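Local atomic coordinates of dioxygenase (Pseudomonas brassicacearum, PDB entry 5V2D), a protein that probably cleaves the central carbon-carbon double bond of lignin-derived stilbenes with molecular oxygen, as an iron-dependent member of the carotenoid cleavage dioxygenase family. Residues A[76-79]-A[80-84]; A[123-126]-A[127-130]; A[398-401]-A[402-405]; A[162-165]-A[166-169]. One frame throughout, in Å; residues are numbered along the deposited sequence.

Interaction 1 (A[76-79]-A[80-84])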
ATOM      1  N   GLY A  76     -23.710  -5.788  -5.150  1.00 34.39           N
ATOM      2  CA  GLY A  76     -24.048  -4.672  -5.991  1.00 33.42           C
ATOM      3  C   GLY A  76     -23.332  -3.418  -5.629  1.00 31.67           C
ATOM      4  O   GLY A  76     -23.623  -2.384  -6.254  1.00 29.16           O
ATOM      5  N   THR A  77     -22.399  -3.505  -4.671  1.00 30.80           N
ATOM      6  CA  THR A  77     -21.589  -2.391  -4.310  1.00 30.87           C
ATOM      7  C   THR A  77     -20.288  -2.929  -3.678  1.00 31.87           C
ATOM      8  O   THR A  77     -20.286  -4.037  -3.134  1.00 28.81           O
ATOM      9  CB  THR A  77     -22.355  -1.542  -3.284  1.00 33.96           C
ATOM     10  OG1 THR A  77     -21.596  -0.368  -3.070  1.00 38.96           O
ATOM     11  CG2 THR A  77     -22.545  -2.252  -1.914  1.00 35.80           C
ATOM     12  N   ASP A  78     -19.187  -2.162  -3.714  1.00 28.87           N
ATOM     13  CA  ASP A  78     -17.970  -2.575  -3.047  1.00 28.42           C
ATOM     14  C   ASP A  78     -16.968  -1.476  -3.020  1.00 27.57           C
ATOM     15  O   ASP A  78     -17.219  -0.405  -3.559  1.00 28.73           O
ATOM     16  CB  ASP A  78     -17.395  -3.833  -3.706  1.00 28.45           C
ATOM     17  CG  ASP A  78     -16.589  -4.743  -2.717  1.00 30.37           C
ATOM     18  OD1 ASP A  78     -16.394  -4.430  -1.462  1.00 29.25           O
ATOM     19  OD2 ASP A  78     -16.160  -5.807  -3.308  1.00 31.65           O
ATOM     20  N   ILE A  79     -15.844  -1.707  -2.351  1.00 26.59           N
ATOM     21  CA  ILE A  79     -14.814  -0.681  -2.187  1.00 26.16           C
ATOM     22  C   ILE A  79     -13.584  -1.124  -2.963  1.00 27.58           C
ATOM     23  O   ILE A  79     -13.394  -2.366  -3.259  1.00 25.80           O
ATOM     24  CB  ILE A  79     -14.525  -0.361  -0.732  1.00 26.27           C
ATOM     25  CG1 ILE A  79     -13.810  -1.528  -0.030  1.00 26.16           C
ATOM     26  CG2 ILE A  79     -15.841   0.066  -0.040  1.00 29.24           C
ATOM     27  CD1 ILE A  79     -13.347  -1.237   1.355  1.00 26.46           C
ATOM     28  N   PHE A  80     -12.763  -0.142  -3.325  1.00 24.29           N
ATOM     29  CA  PHE A  80     -11.571  -0.435  -4.153  1.00 23.42           C
ATOM     30  C   PHE A  80     -10.645  -1.411  -3.490  1.00 21.27           C
ATOM     31  O   PHE A  80     -10.115  -2.314  -4.149  1.00 22.42           O
ATOM     32  CB  PHE A  80     -10.828   0.897  -4.417  1.00 24.39           C
ATOM     33  CG  PHE A  80      -9.475   0.730  -5.054  1.00 22.33           C
ATOM     34  CD1 PHE A  80      -8.372   1.141  -4.398  1.00 22.90           C
ATOM     35  CD2 PHE A  80      -9.366   0.235  -6.299  1.00 22.68           C
ATOM     36  CE1 PHE A  80      -7.092   1.066  -4.981  1.00 22.95           C
ATOM     37  CE2 PHE A  80      -8.111   0.090  -6.888  1.00 23.88           C
ATOM     38  CZ  PHE A  80      -6.976   0.530  -6.210  1.00 23.80           C
ATOM     39  N   PHE A  81     -10.488  -1.322  -2.180  1.00 22.27           N
ATOM     40  CA  PHE A  81      -9.587  -2.175  -1.421  1.00 24.19           C
ATOM     41  C   PHE A  81     -10.005  -3.671  -1.416  1.00 23.34           C
ATOM     42  O   PHE A  81      -9.290  -4.498  -0.865  1.00 25.25           O
ATOM     43  CB  PHE A  81      -9.450  -1.712   0.035  1.00 26.36           C
ATOM     44  CG  PHE A  81      -8.815  -0.387   0.236  1.00 33.44           C
ATOM     45  CD1 PHE A  81      -7.927   0.177  -0.642  1.00 36.32           C
ATOM     46  CD2 PHE A  81      -8.943   0.236   1.500  1.00 43.48           C
ATOM     47  CE1 PHE A  81      -7.335   1.438  -0.419  1.00 36.63           C
ATOM     48  CE2 PHE A  81      -8.306   1.460   1.788  1.00 42.87           C
ATOM     49  CZ  PHE A  81      -7.531   2.084   0.800  1.00 42.31           C
ATOM     50  N   ASN A  82     -11.159  -3.993  -1.974  1.00 22.12           N
ATOM     51  CA  ASN A  82     -11.669  -5.368  -1.902  1.00 23.30           C
ATOM     52  C   ASN A  82     -11.473  -6.209  -3.184  1.00 22.50           C
ATOM     53  O   ASN A  82     -11.886  -7.345  -3.248  1.00 24.71           O
ATOM     54  CB  ASN A  82     -13.135  -5.367  -1.528  1.00 25.04           C
ATOM     55  CG  ASN A  82     -13.556  -6.613  -0.733  1.00 27.62           C
ATOM     56  OD1 ASN A  82     -12.684  -7.403  -0.196  1.00 26.31           O
ATOM     57  ND2 ASN A  82     -14.865  -6.761  -0.592  1.00 24.54           N
ATOM     58  N   GLY A  83     -10.793  -5.672  -4.175  1.00 21.80           N
ATOM     59  CA  GLY A  83     -10.708  -6.333  -5.474  1.00 20.86           C
ATOM     60  C   GLY A  83      -9.607  -7.407  -5.488  1.00 21.43           C
ATOM     61  O   GLY A  83      -8.576  -7.245  -4.827  1.00 22.39           O
ATOM     62  N   ASP A  84      -9.847  -8.465  -6.223  1.00 21.32           N
ATOM     63  CA  ASP A  84      -8.848  -9.558  -6.405  1.00 22.70           C
ATOM     64  C   ASP A  84      -7.489  -8.965  -6.807  1.00 21.11           C
ATOM     65  O   ASP A  84      -7.420  -8.123  -7.702  1.00 20.76           O
ATOM     66  CB  ASP A  84      -9.331 -10.524  -7.444  1.00 23.07           C
ATOM     67  CG  ASP A  84     -10.686 -11.124  -7.050  1.00 25.56           C
ATOM     68  OD1 ASP A  84     -10.698 -12.024  -6.188  1.00 25.94           O
ATOM     69  OD2 ASP A  84     -11.685 -10.692  -7.637  1.00 27.54           O
TER
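D78 and N82 meet through their polar ends, four residues apart round a turn. The amide ND2 of N82 donates to D78 OD1 over 2.9 Å, an almost straight bond (160° at the hydrogen) that lies close to the amide plane and uses the syn lone pair of the carboxylate. The two flat groups stand nearly perpendicular, 86° apart. D78 OD1 also takes a weak bond from the backbone N of I79, while N82 OD1 accepts weakly from R108 NH1. Beside this pair a backbone bond closes the turn: N82 N donates to I79 O at 3.0 Å, reaching it from above the carbonyl plane. That bond heads the 3-10 turn of residues 80-82, in the loop between strands 60-67 and 85-93 of what, from family membership, is a seven-bladed beta-propeller. Apolar contact is slight. With chi1 at 70°, CG1 of I79 sits between its own backbone N and carbonyl carbon, and from there CD1 comes within 4.1 Å of F81 CB. The carbonyl oxygen of F81 is taken by N141 and K155, and that of G83 by N141 as well. The ring of F80 meets Y36 edge-to-face.

Interaction 2 (A[123-126]-A[127-130])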
ATOM      1  N   TYR A 123     -16.448  -5.971   2.729  1.00 26.51           N
ATOM      2  CA  TYR A 123     -14.988  -5.970   2.954  1.00 26.39           C
ATOM      3  C   TYR A 123     -14.639  -6.509   4.326  1.00 26.25           C
ATOM      4  O   TYR A 123     -15.111  -5.980   5.358  1.00 26.48           O
ATOM      5  CB  TYR A 123     -14.411  -4.558   2.767  1.00 27.97           C
ATOM      6  CG  TYR A 123     -12.948  -4.404   3.010  1.00 28.35           C
ATOM      7  CD1 TYR A 123     -12.490  -3.830   4.174  1.00 30.82           C
ATOM      8  CD2 TYR A 123     -11.967  -4.884   2.079  1.00 29.09           C
ATOM      9  CE1 TYR A 123     -11.090  -3.677   4.417  1.00 30.01           C
ATOM     10  CE2 TYR A 123     -10.599  -4.699   2.331  1.00 31.35           C
ATOM     11  CZ  TYR A 123     -10.165  -4.093   3.484  1.00 34.16           C
ATOM     12  OH  TYR A 123      -8.827  -3.969   3.854  1.00 40.53           O
ATOM     13  N   ARG A 124     -13.823  -7.567   4.336  1.00 26.35           N
ATOM     14  CA  ARG A 124     -13.256  -8.162   5.565  1.00 26.66           C
ATOM     15  C   ARG A 124     -14.372  -8.597   6.528  1.00 26.70           C
ATOM     16  O   ARG A 124     -14.228  -8.564   7.756  1.00 26.43           O
ATOM     17  CB  ARG A 124     -12.250  -7.232   6.243  1.00 27.61           C
ATOM     18  CG  ARG A 124     -10.917  -7.079   5.450  1.00 29.95           C
ATOM     19  CD  ARG A 124      -9.768  -6.554   6.307  1.00 30.23           C
ATOM     20  NE  ARG A 124      -9.495  -7.420   7.459  1.00 33.95           N
ATOM     21  CZ  ARG A 124      -8.535  -7.220   8.379  1.00 37.02           C
ATOM     22  NH1 ARG A 124      -7.851  -6.105   8.331  1.00 32.86           N
ATOM     23  NH2 ARG A 124      -8.292  -8.140   9.371  1.00 38.98           N
ATOM     24  N   ASN A 125     -15.534  -8.961   5.961  1.00 25.92           N
ATOM     25  CA  ASN A 125     -16.611  -9.470   6.780  1.00 27.99           C
ATOM     26  C   ASN A 125     -17.146 -10.748   6.123  1.00 26.42           C
ATOM     27  O   ASN A 125     -18.130 -10.739   5.329  1.00 28.38           O
ATOM     28  CB  ASN A 125     -17.688  -8.386   7.007  1.00 29.82           C
ATOM     29  CG  ASN A 125     -18.807  -8.884   7.942  1.00 30.19           C
ATOM     30  OD1 ASN A 125     -18.788 -10.075   8.304  1.00 29.82           O
ATOM     31  ND2 ASN A 125     -19.785  -8.021   8.302  1.00 30.60           N
ATOM     32  N   ALA A 126     -16.497 -11.828   6.485  1.00 26.56           N
ATOM     33  CA  ALA A 126     -16.863 -13.134   5.878  1.00 28.41           C
ATOM     34  C   ALA A 126     -18.257 -13.621   6.310  1.00 31.33           C
ATOM     35  O   ALA A 126     -18.858 -14.436   5.623  1.00 29.55           O
ATOM     36  CB  ALA A 126     -15.810 -14.190   6.219  1.00 30.69           C
ATOM     37  N   PHE A 127     -18.825 -13.084   7.389  1.00 30.34           N
ATOM     38  CA  PHE A 127     -20.227 -13.424   7.699  1.00 30.93           C
ATOM     39  C   PHE A 127     -21.190 -13.024   6.617  1.00 32.74           C
ATOM     40  O   PHE A 127     -22.273 -13.524   6.638  1.00 31.60           O
ATOM     41  CB  PHE A 127     -20.694 -12.801   9.054  1.00 34.29           C
ATOM     42  CG  PHE A 127     -19.818 -13.190  10.211  1.00 33.18           C
ATOM     43  CD1 PHE A 127     -19.866 -14.522  10.705  1.00 37.07           C
ATOM     44  CD2 PHE A 127     -18.901 -12.284  10.787  1.00 35.35           C
ATOM     45  CE1 PHE A 127     -19.045 -14.915  11.777  1.00 38.05           C
ATOM     46  CE2 PHE A 127     -18.066 -12.701  11.827  1.00 35.28           C
ATOM     47  CZ  PHE A 127     -18.161 -14.000  12.343  1.00 38.53           C
ATOM     48  N   THR A 128     -20.833 -12.134   5.681  1.00 27.71           N
ATOM     49  CA  THR A 128     -21.724 -11.730   4.618  1.00 27.72           C
ATOM     50  C   THR A 128     -21.399 -12.429   3.317  1.00 26.64           C
ATOM     51  O   THR A 128     -22.009 -12.113   2.293  1.00 23.87           O
ATOM     52  CB  THR A 128     -21.590 -10.229   4.373  1.00 28.46           C
ATOM     53  OG1 THR A 128     -20.234  -9.897   3.965  1.00 27.15           O
ATOM     54  CG2 THR A 128     -21.963  -9.515   5.626  1.00 27.86           C
ATOM     55  N   ASN A 129     -20.463 -13.410   3.325  1.00 23.72           N
ATOM     56  CA  ASN A 129     -20.174 -14.125   2.093  1.00 24.61           C
ATOM     57  C   ASN A 129     -21.285 -15.111   1.724  1.00 25.98           C
ATOM     58  O   ASN A 129     -21.963 -15.594   2.584  1.00 27.19           O
ATOM     59  CB  ASN A 129     -18.854 -14.899   2.193  1.00 25.31           C
ATOM     60  CG  ASN A 129     -17.638 -13.986   2.232  1.00 24.47           C
ATOM     61  OD1 ASN A 129     -17.741 -12.809   1.980  1.00 26.58           O
ATOM     62  ND2 ASN A 129     -16.496 -14.534   2.592  1.00 26.62           N
ATOM     63  N   ASP A 130     -21.347 -15.510   0.474  1.00 27.64           N
ATOM     64  CA  ASP A 130     -22.150 -16.701   0.048  1.00 28.44           C
ATOM     65  C   ASP A 130     -21.513 -17.909   0.689  1.00 29.70           C
ATOM     66  O   ASP A 130     -20.305 -17.983   0.907  1.00 24.25           O
ATOM     67  CB  ASP A 130     -22.032 -16.772  -1.464  1.00 31.00           C
ATOM     68  CG  ASP A 130     -22.915 -17.832  -2.109  1.00 34.04           C
ATOM     69  OD1 ASP A 130     -22.674 -19.051  -1.994  1.00 36.35           O
ATOM     70  OD2 ASP A 130     -23.775 -17.389  -2.888  1.00 37.09           O
TER
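Two donors of T128 converge on the carbonyl oxygen of N125. The hydroxyl OG1 lies 2.6 Å from N125 O and approaches nearly along the C=O axis, whereas the backbone N of T128, at 3.1 Å from the same oxygen, comes from above the carbonyl plane. A chi1 of 61° sets OG1 between the backbone N and carbonyl carbon of T128, which lets one residue supply both donors; OG1 itself accepts from the backbone N of V122. Backbone bonding continues one residue on, N129 N donating to A126 O at 3.0 Å, so that consecutive bonds build a short 3-10 turn.

Side-chain polar groups add a second layer. N125 OD1 folds back to F127 N in a weak bond of 3.1 Å, bent to 126° at the hydrogen, and N125 ND2 is held by the carbonyls of G266 and M262. The N129 amide is bonded at both ends, ND2 to N137 OD1 and OD1 to the backbone N of G121.

The remaining contacts are van der Waals touches. N125 OD1 sits at the edge of the F127 ring, 3.3 Å from CD2, with amide and ring 77° apart; N125 ND2 is 3.8 Å from T128 CG2. F127 also packs on M262 and K263.

With its carbonyl oxygen accepting two hydrogen bonds, N125 joins the turn to helix 259-263 through M262 and to the following loop through G266, and bonds at both ends fix its amide orientation.

Interaction 3 (A[398-401]-A[402-405])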
ATOM      1  N   PRO A 398      -4.194  23.173 -13.378  1.00 37.75           N
ATOM      2  CA  PRO A 398      -5.247  22.915 -14.325  1.00 39.97           C
ATOM      3  C   PRO A 398      -5.708  21.414 -14.329  1.00 40.04           C
ATOM      4  O   PRO A 398      -4.883  20.503 -14.120  1.00 38.40           O
ATOM      5  CB  PRO A 398      -4.619  23.278 -15.688  1.00 42.00           C
ATOM      6  CG  PRO A 398      -3.199  23.726 -15.431  1.00 42.27           C
ATOM      7  CD  PRO A 398      -2.912  23.662 -13.974  1.00 41.40           C
ATOM      8  N   TYR A 399      -6.983  21.205 -14.600  1.00 38.94           N
ATOM      9  CA  TYR A 399      -7.615  19.882 -14.616  1.00 39.01           C
ATOM     10  C   TYR A 399      -8.568  19.819 -15.793  1.00 41.08           C
ATOM     11  O   TYR A 399      -9.579  20.503 -15.842  1.00 42.38           O
ATOM     12  CB  TYR A 399      -8.375  19.691 -13.311  1.00 41.47           C
ATOM     13  CG  TYR A 399      -9.041  18.320 -13.172  1.00 38.41           C
ATOM     14  CD1 TYR A 399     -10.329  18.114 -13.596  1.00 40.07           C
ATOM     15  CD2 TYR A 399      -8.367  17.262 -12.594  1.00 40.03           C
ATOM     16  CE1 TYR A 399     -10.937  16.871 -13.497  1.00 40.63           C
ATOM     17  CE2 TYR A 399      -8.960  15.981 -12.445  1.00 38.89           C
ATOM     18  CZ  TYR A 399     -10.227  15.773 -12.911  1.00 39.67           C
ATOM     19  OH  TYR A 399     -10.866  14.546 -12.801  1.00 34.32           O
ATOM     20  N   ASN A 400      -8.221  19.022 -16.778  1.00 41.38           N
ATOM     21  CA  ASN A 400      -9.027  18.879 -17.990  1.00 42.83           C
ATOM     22  C   ASN A 400     -10.408  18.328 -17.618  1.00 44.81           C
ATOM     23  O   ASN A 400     -10.496  17.266 -17.013  1.00 41.22           O
ATOM     24  CB  ASN A 400      -8.290  17.951 -18.948  1.00 43.36           C
ATOM     25  CG  ASN A 400      -8.994  17.755 -20.267  1.00 46.66           C
ATOM     26  OD1 ASN A 400     -10.122  18.222 -20.482  1.00 50.41           O
ATOM     27  ND2 ASN A 400      -8.352  17.033 -21.141  1.00 46.10           N
ATOM     28  N   PRO A 401     -11.500  19.052 -17.953  1.00 52.54           N
ATOM     29  CA  PRO A 401     -12.827  18.502 -17.553  1.00 50.22           C
ATOM     30  C   PRO A 401     -13.197  17.157 -18.265  1.00 45.02           C
ATOM     31  O   PRO A 401     -13.987  16.382 -17.709  1.00 43.33           O
ATOM     32  CB  PRO A 401     -13.813  19.641 -17.876  1.00 53.21           C
ATOM     33  CG  PRO A 401     -12.956  20.831 -18.222  1.00 55.92           C
ATOM     34  CD  PRO A 401     -11.653  20.303 -18.733  1.00 54.22           C
ATOM     35  N   ALA A 402     -12.573  16.843 -19.398  1.00 43.50           N
ATOM     36  CA  ALA A 402     -12.715  15.489 -20.000  1.00 43.36           C
ATOM     37  C   ALA A 402     -12.105  14.346 -19.151  1.00 42.31           C
ATOM     38  O   ALA A 402     -12.230  13.173 -19.520  1.00 41.37           O
ATOM     39  CB  ALA A 402     -12.086  15.445 -21.399  1.00 45.12           C
ATOM     40  N   ASN A 403     -11.446  14.695 -18.058  1.00 39.05           N
ATOM     41  CA  ASN A 403     -11.011  13.699 -17.098  1.00 40.59           C
ATOM     42  C   ASN A 403     -12.187  13.079 -16.364  1.00 42.96           C
ATOM     43  O   ASN A 403     -12.020  12.010 -15.805  1.00 41.85           O
ATOM     44  CB  ASN A 403     -10.069  14.284 -16.025  1.00 37.54           C
ATOM     45  CG  ASN A 403      -8.754  14.819 -16.594  1.00 35.14           C
ATOM     46  OD1 ASN A 403      -8.408  14.549 -17.766  1.00 34.35           O
ATOM     47  ND2 ASN A 403      -8.024  15.582 -15.767  1.00 35.22           N
ATOM     48  N   GLY A 404     -13.350  13.729 -16.352  1.00 43.80           N
ATOM     49  CA  GLY A 404     -14.444  13.267 -15.497  1.00 45.21           C
ATOM     50  C   GLY A 404     -14.287  13.815 -14.112  1.00 45.02           C
ATOM     51  O   GLY A 404     -13.425  14.671 -13.875  1.00 46.35           O
ATOM     52  N   PRO A 405     -15.135  13.379 -13.170  1.00 45.39           N
ATOM     53  CA  PRO A 405     -14.976  13.916 -11.799  1.00 44.24           C
ATOM     54  C   PRO A 405     -13.719  13.479 -11.168  1.00 40.39           C
ATOM     55  O   PRO A 405     -13.215  12.408 -11.522  1.00 40.08           O
ATOM     56  CB  PRO A 405     -16.167  13.329 -11.003  1.00 47.32           C
ATOM     57  CG  PRO A 405     -16.683  12.217 -11.868  1.00 46.16           C
ATOM     58  CD  PRO A 405     -16.239  12.411 -13.288  1.00 45.29           C
TER
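The aromatic ring of Y399 carries the amide of N403 on one face: ND2 stands 3.4 Å above the ring plane, over its centre, and the amide plane is turned 85° from the ring. At the edge, in the ring plane, lies the carbonyl oxygen of G404, to which Y399 OH donates at 2.8 Å, approaching from above the plane of that carbonyl. CG of Y399 is anti to the backbone N (chi1 -178°), a setting that carries the ring along the turn as far as G404. N403 does not rely on the ring for its polar end, since ND2 donates to the carbonyl of D431.

The backbone makes a 3-10 turn. N403 N bonds to N400 O at 2.9 Å and G404 N to P401 O at 3.0 Å. N400 opens the turn with its side chain as well: OD1 accepts from A402 N, two residues on, at 3.0 Å, the bond of an Asx turn, while ND2 reaches S432 OG. G404 follows with positive phi (84°), a backbone region that glycine readily adopts.

This surface turn belongs to the long loop between strands 387-392 and 413-418, which are adjacent in one four-stranded antiparallel sheet. N400 and N403 join it to D431 and S432, just before strand 433-442 of a different sheet, and the Y399 ring also meets F410 edge-to-face.

Interaction 4 (A[162-165]-A[166-169])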
ATOM      1  N   ALA A 162       2.441 -16.752  -2.434  1.00 25.67           N
ATOM      2  CA  ALA A 162       3.677 -16.726  -3.203  1.00 27.39           C
ATOM      3  C   ALA A 162       3.420 -16.889  -4.674  1.00 25.48           C
ATOM      4  O   ALA A 162       2.514 -17.634  -5.082  1.00 27.12           O
ATOM      5  CB  ALA A 162       4.636 -17.786  -2.671  1.00 27.73           C
ATOM      6  N   MET A 163       4.226 -16.166  -5.439  1.00 24.67           N
ATOM      7  CA  MET A 163       4.258 -16.231  -6.854  1.00 25.56           C
ATOM      8  C   MET A 163       5.671 -16.402  -7.401  1.00 27.19           C
ATOM      9  O   MET A 163       6.660 -15.961  -6.803  1.00 26.79           O
ATOM     10  CB  MET A 163       3.619 -14.970  -7.407  1.00 26.30           C
ATOM     11  CG  MET A 163       2.173 -14.722  -6.874  1.00 29.42           C
ATOM     12  SD  MET A 163       1.700 -13.074  -7.501  1.00 33.98           S
ATOM     13  CE  MET A 163       0.753 -13.543  -8.968  1.00 31.67           C
ATOM     14  N   ASP A 164       5.747 -16.993  -8.594  1.00 26.19           N
ATOM     15  CA  ASP A 164       7.047 -17.173  -9.260  1.00 29.47           C
ATOM     16  C   ASP A 164       7.535 -15.777  -9.706  1.00 27.96           C
ATOM     17  O   ASP A 164       6.775 -15.006 -10.367  1.00 25.72           O
ATOM     18  CB  ASP A 164       6.891 -18.099 -10.455  1.00 29.95           C
ATOM     19  CG  ASP A 164       8.194 -18.330 -11.180  1.00 34.32           C
ATOM     20  OD1 ASP A 164       8.759 -17.451 -11.862  1.00 29.55           O
ATOM     21  OD2 ASP A 164       8.671 -19.441 -11.088  1.00 38.68           O
ATOM     22  N   LEU A 165       8.768 -15.443  -9.365  1.00 29.15           N
ATOM     23  CA  LEU A 165       9.335 -14.123  -9.711  1.00 28.32           C
ATOM     24  C   LEU A 165       9.362 -13.816 -11.233  1.00 29.56           C
ATOM     25  O   LEU A 165       9.221 -12.677 -11.626  1.00 30.62           O
ATOM     26  CB  LEU A 165      10.751 -14.043  -9.196  1.00 29.84           C
ATOM     27  CG  LEU A 165      10.805 -13.833  -7.645  1.00 28.24           C
ATOM     28  CD1 LEU A 165      12.178 -14.281  -7.099  1.00 30.65           C
ATOM     29  CD2 LEU A 165      10.418 -12.369  -7.234  1.00 27.59           C
ATOM     30  N   GLU A 166       9.493 -14.843 -12.088  1.00 32.00           N
ATOM     31  CA  GLU A 166       9.551 -14.615 -13.522  1.00 33.55           C
ATOM     32  C   GLU A 166       8.210 -14.732 -14.179  1.00 32.28           C
ATOM     33  O   GLU A 166       7.843 -13.844 -14.914  1.00 35.50           O
ATOM     34  CB  GLU A 166      10.525 -15.574 -14.185  1.00 41.54           C
ATOM     35  CG  GLU A 166      11.953 -15.386 -13.611  1.00 50.70           C
ATOM     36  CD  GLU A 166      13.040 -16.106 -14.416  1.00 58.55           C
ATOM     37  OE1 GLU A 166      14.116 -15.482 -14.667  1.00 62.88           O
ATOM     38  OE2 GLU A 166      12.806 -17.292 -14.813  1.00 59.99           O
ATOM     39  N   THR A 167       7.467 -15.807 -13.922  1.00 30.80           N
ATOM     40  CA  THR A 167       6.226 -16.047 -14.642  1.00 29.55           C
ATOM     41  C   THR A 167       4.971 -15.480 -13.956  1.00 29.45           C
ATOM     42  O   THR A 167       3.944 -15.437 -14.561  1.00 27.59           O
ATOM     43  CB  THR A 167       5.957 -17.557 -14.814  1.00 29.45           C
ATOM     44  OG1 THR A 167       5.710 -18.111 -13.541  1.00 28.22           O
ATOM     45  CG2 THR A 167       7.168 -18.294 -15.434  1.00 33.49           C
ATOM     46  N   LEU A 168       5.071 -15.165 -12.688  1.00 27.89           N
ATOM     47  CA  LEU A 168       3.901 -14.749 -11.852  1.00 29.25           C
ATOM     48  C   LEU A 168       2.861 -15.876 -11.707  1.00 30.70           C
ATOM     49  O   LEU A 168       1.713 -15.621 -11.327  1.00 29.27           O
ATOM     50  CB  LEU A 168       3.315 -13.446 -12.328  1.00 26.48           C
ATOM     51  CG  LEU A 168       4.262 -12.257 -12.307  1.00 26.45           C
ATOM     52  CD1 LEU A 168       3.454 -11.054 -12.913  1.00 29.20           C
ATOM     53  CD2 LEU A 168       4.706 -11.969 -10.891  1.00 28.65           C
ATOM     54  N   GLU A 169       3.306 -17.128 -11.936  1.00 30.91           N
ATOM     55  CA  GLU A 169       2.501 -18.297 -11.585  1.00 32.42           C
ATOM     56  C   GLU A 169       2.288 -18.272 -10.041  1.00 28.40           C
ATOM     57  O   GLU A 169       3.201 -17.982  -9.280  1.00 25.15           O
ATOM     58  CB  GLU A 169       3.178 -19.622 -12.075  1.00 34.92           C
ATOM     59  CG  GLU A 169       2.363 -20.870 -11.777  1.00 41.63           C
ATOM     60  CD  GLU A 169       3.144 -22.218 -11.997  1.00 49.33           C
ATOM     61  OE1 GLU A 169       4.393 -22.267 -12.388  1.00 56.00           O
ATOM     62  OE2 GLU A 169       2.473 -23.261 -11.701  1.00 53.57           O
TER
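OD1 of D164 is gripped by two backbone amides. E166 N reaches it at 2.7 Å on the anti side of the carboxylate, and T167 N at 2.9 Å from above the carboxylate plane. With CG anti to the backbone N (chi1 -180°), the carboxylate is carried across the loop to the two successive N-H groups. Such a pair of donors would probably help to stabilise its negative charge. T167 OG1 comes within 3.3 Å of D164 CB, and that hydroxyl in turn accepts from E169 N two residues on, an ST turn.

Backbone bonds close the loop. L168 N gives to D164 O, and D164 N gives to E169 O at 2.8 Å, in the carbonyl plane; D164 thus takes part through its amide, its carbonyl and its carboxylate. L168 has phi of 64°, a left-handed conformation that helps the chain double back. E169 O is also approached by CA of M163, a C-H...O contact of 3.2 Å.

On the apolar side, the M163 chain bends at chi3 (97°) and brings CE to 4.2 Å from L168 CB.

The whole is the hairpin connection between strands 161-163 and 170-173, neighbours in an antiparallel four-stranded sheet. M163 and L168 both pack on V87 of strand 85-93; L168 also meets R100 and R102 of strand 96-103, and together with L165 touches L151 of strand 150-154, while the carbonyl of L165 is bonded by Y63 OH from strand 60-67.

In the fold
Compact turns held by side-chain-to-backbone bonds recur in interactions 2, 3 and 4, at separate places in the fold. Only interactions 1 and 2 touch: I79 CD1 lies 3.6 Å from Y123 CG, and F81 O is 3.5 Å from Y123 CE2, so the two loops pack together with centres 12 Å apart. Interaction 1 is also close to the metal, the side chain of F81 coming about 7 Å from the iron bound by H188, H239, H304 and H495. Interaction 4 comes within about 10 Å of interaction 1 at nearest atoms. Interaction 3 is more remote, its nearest atoms about 14 Å from interaction 1 and about 28 Å from interaction 4.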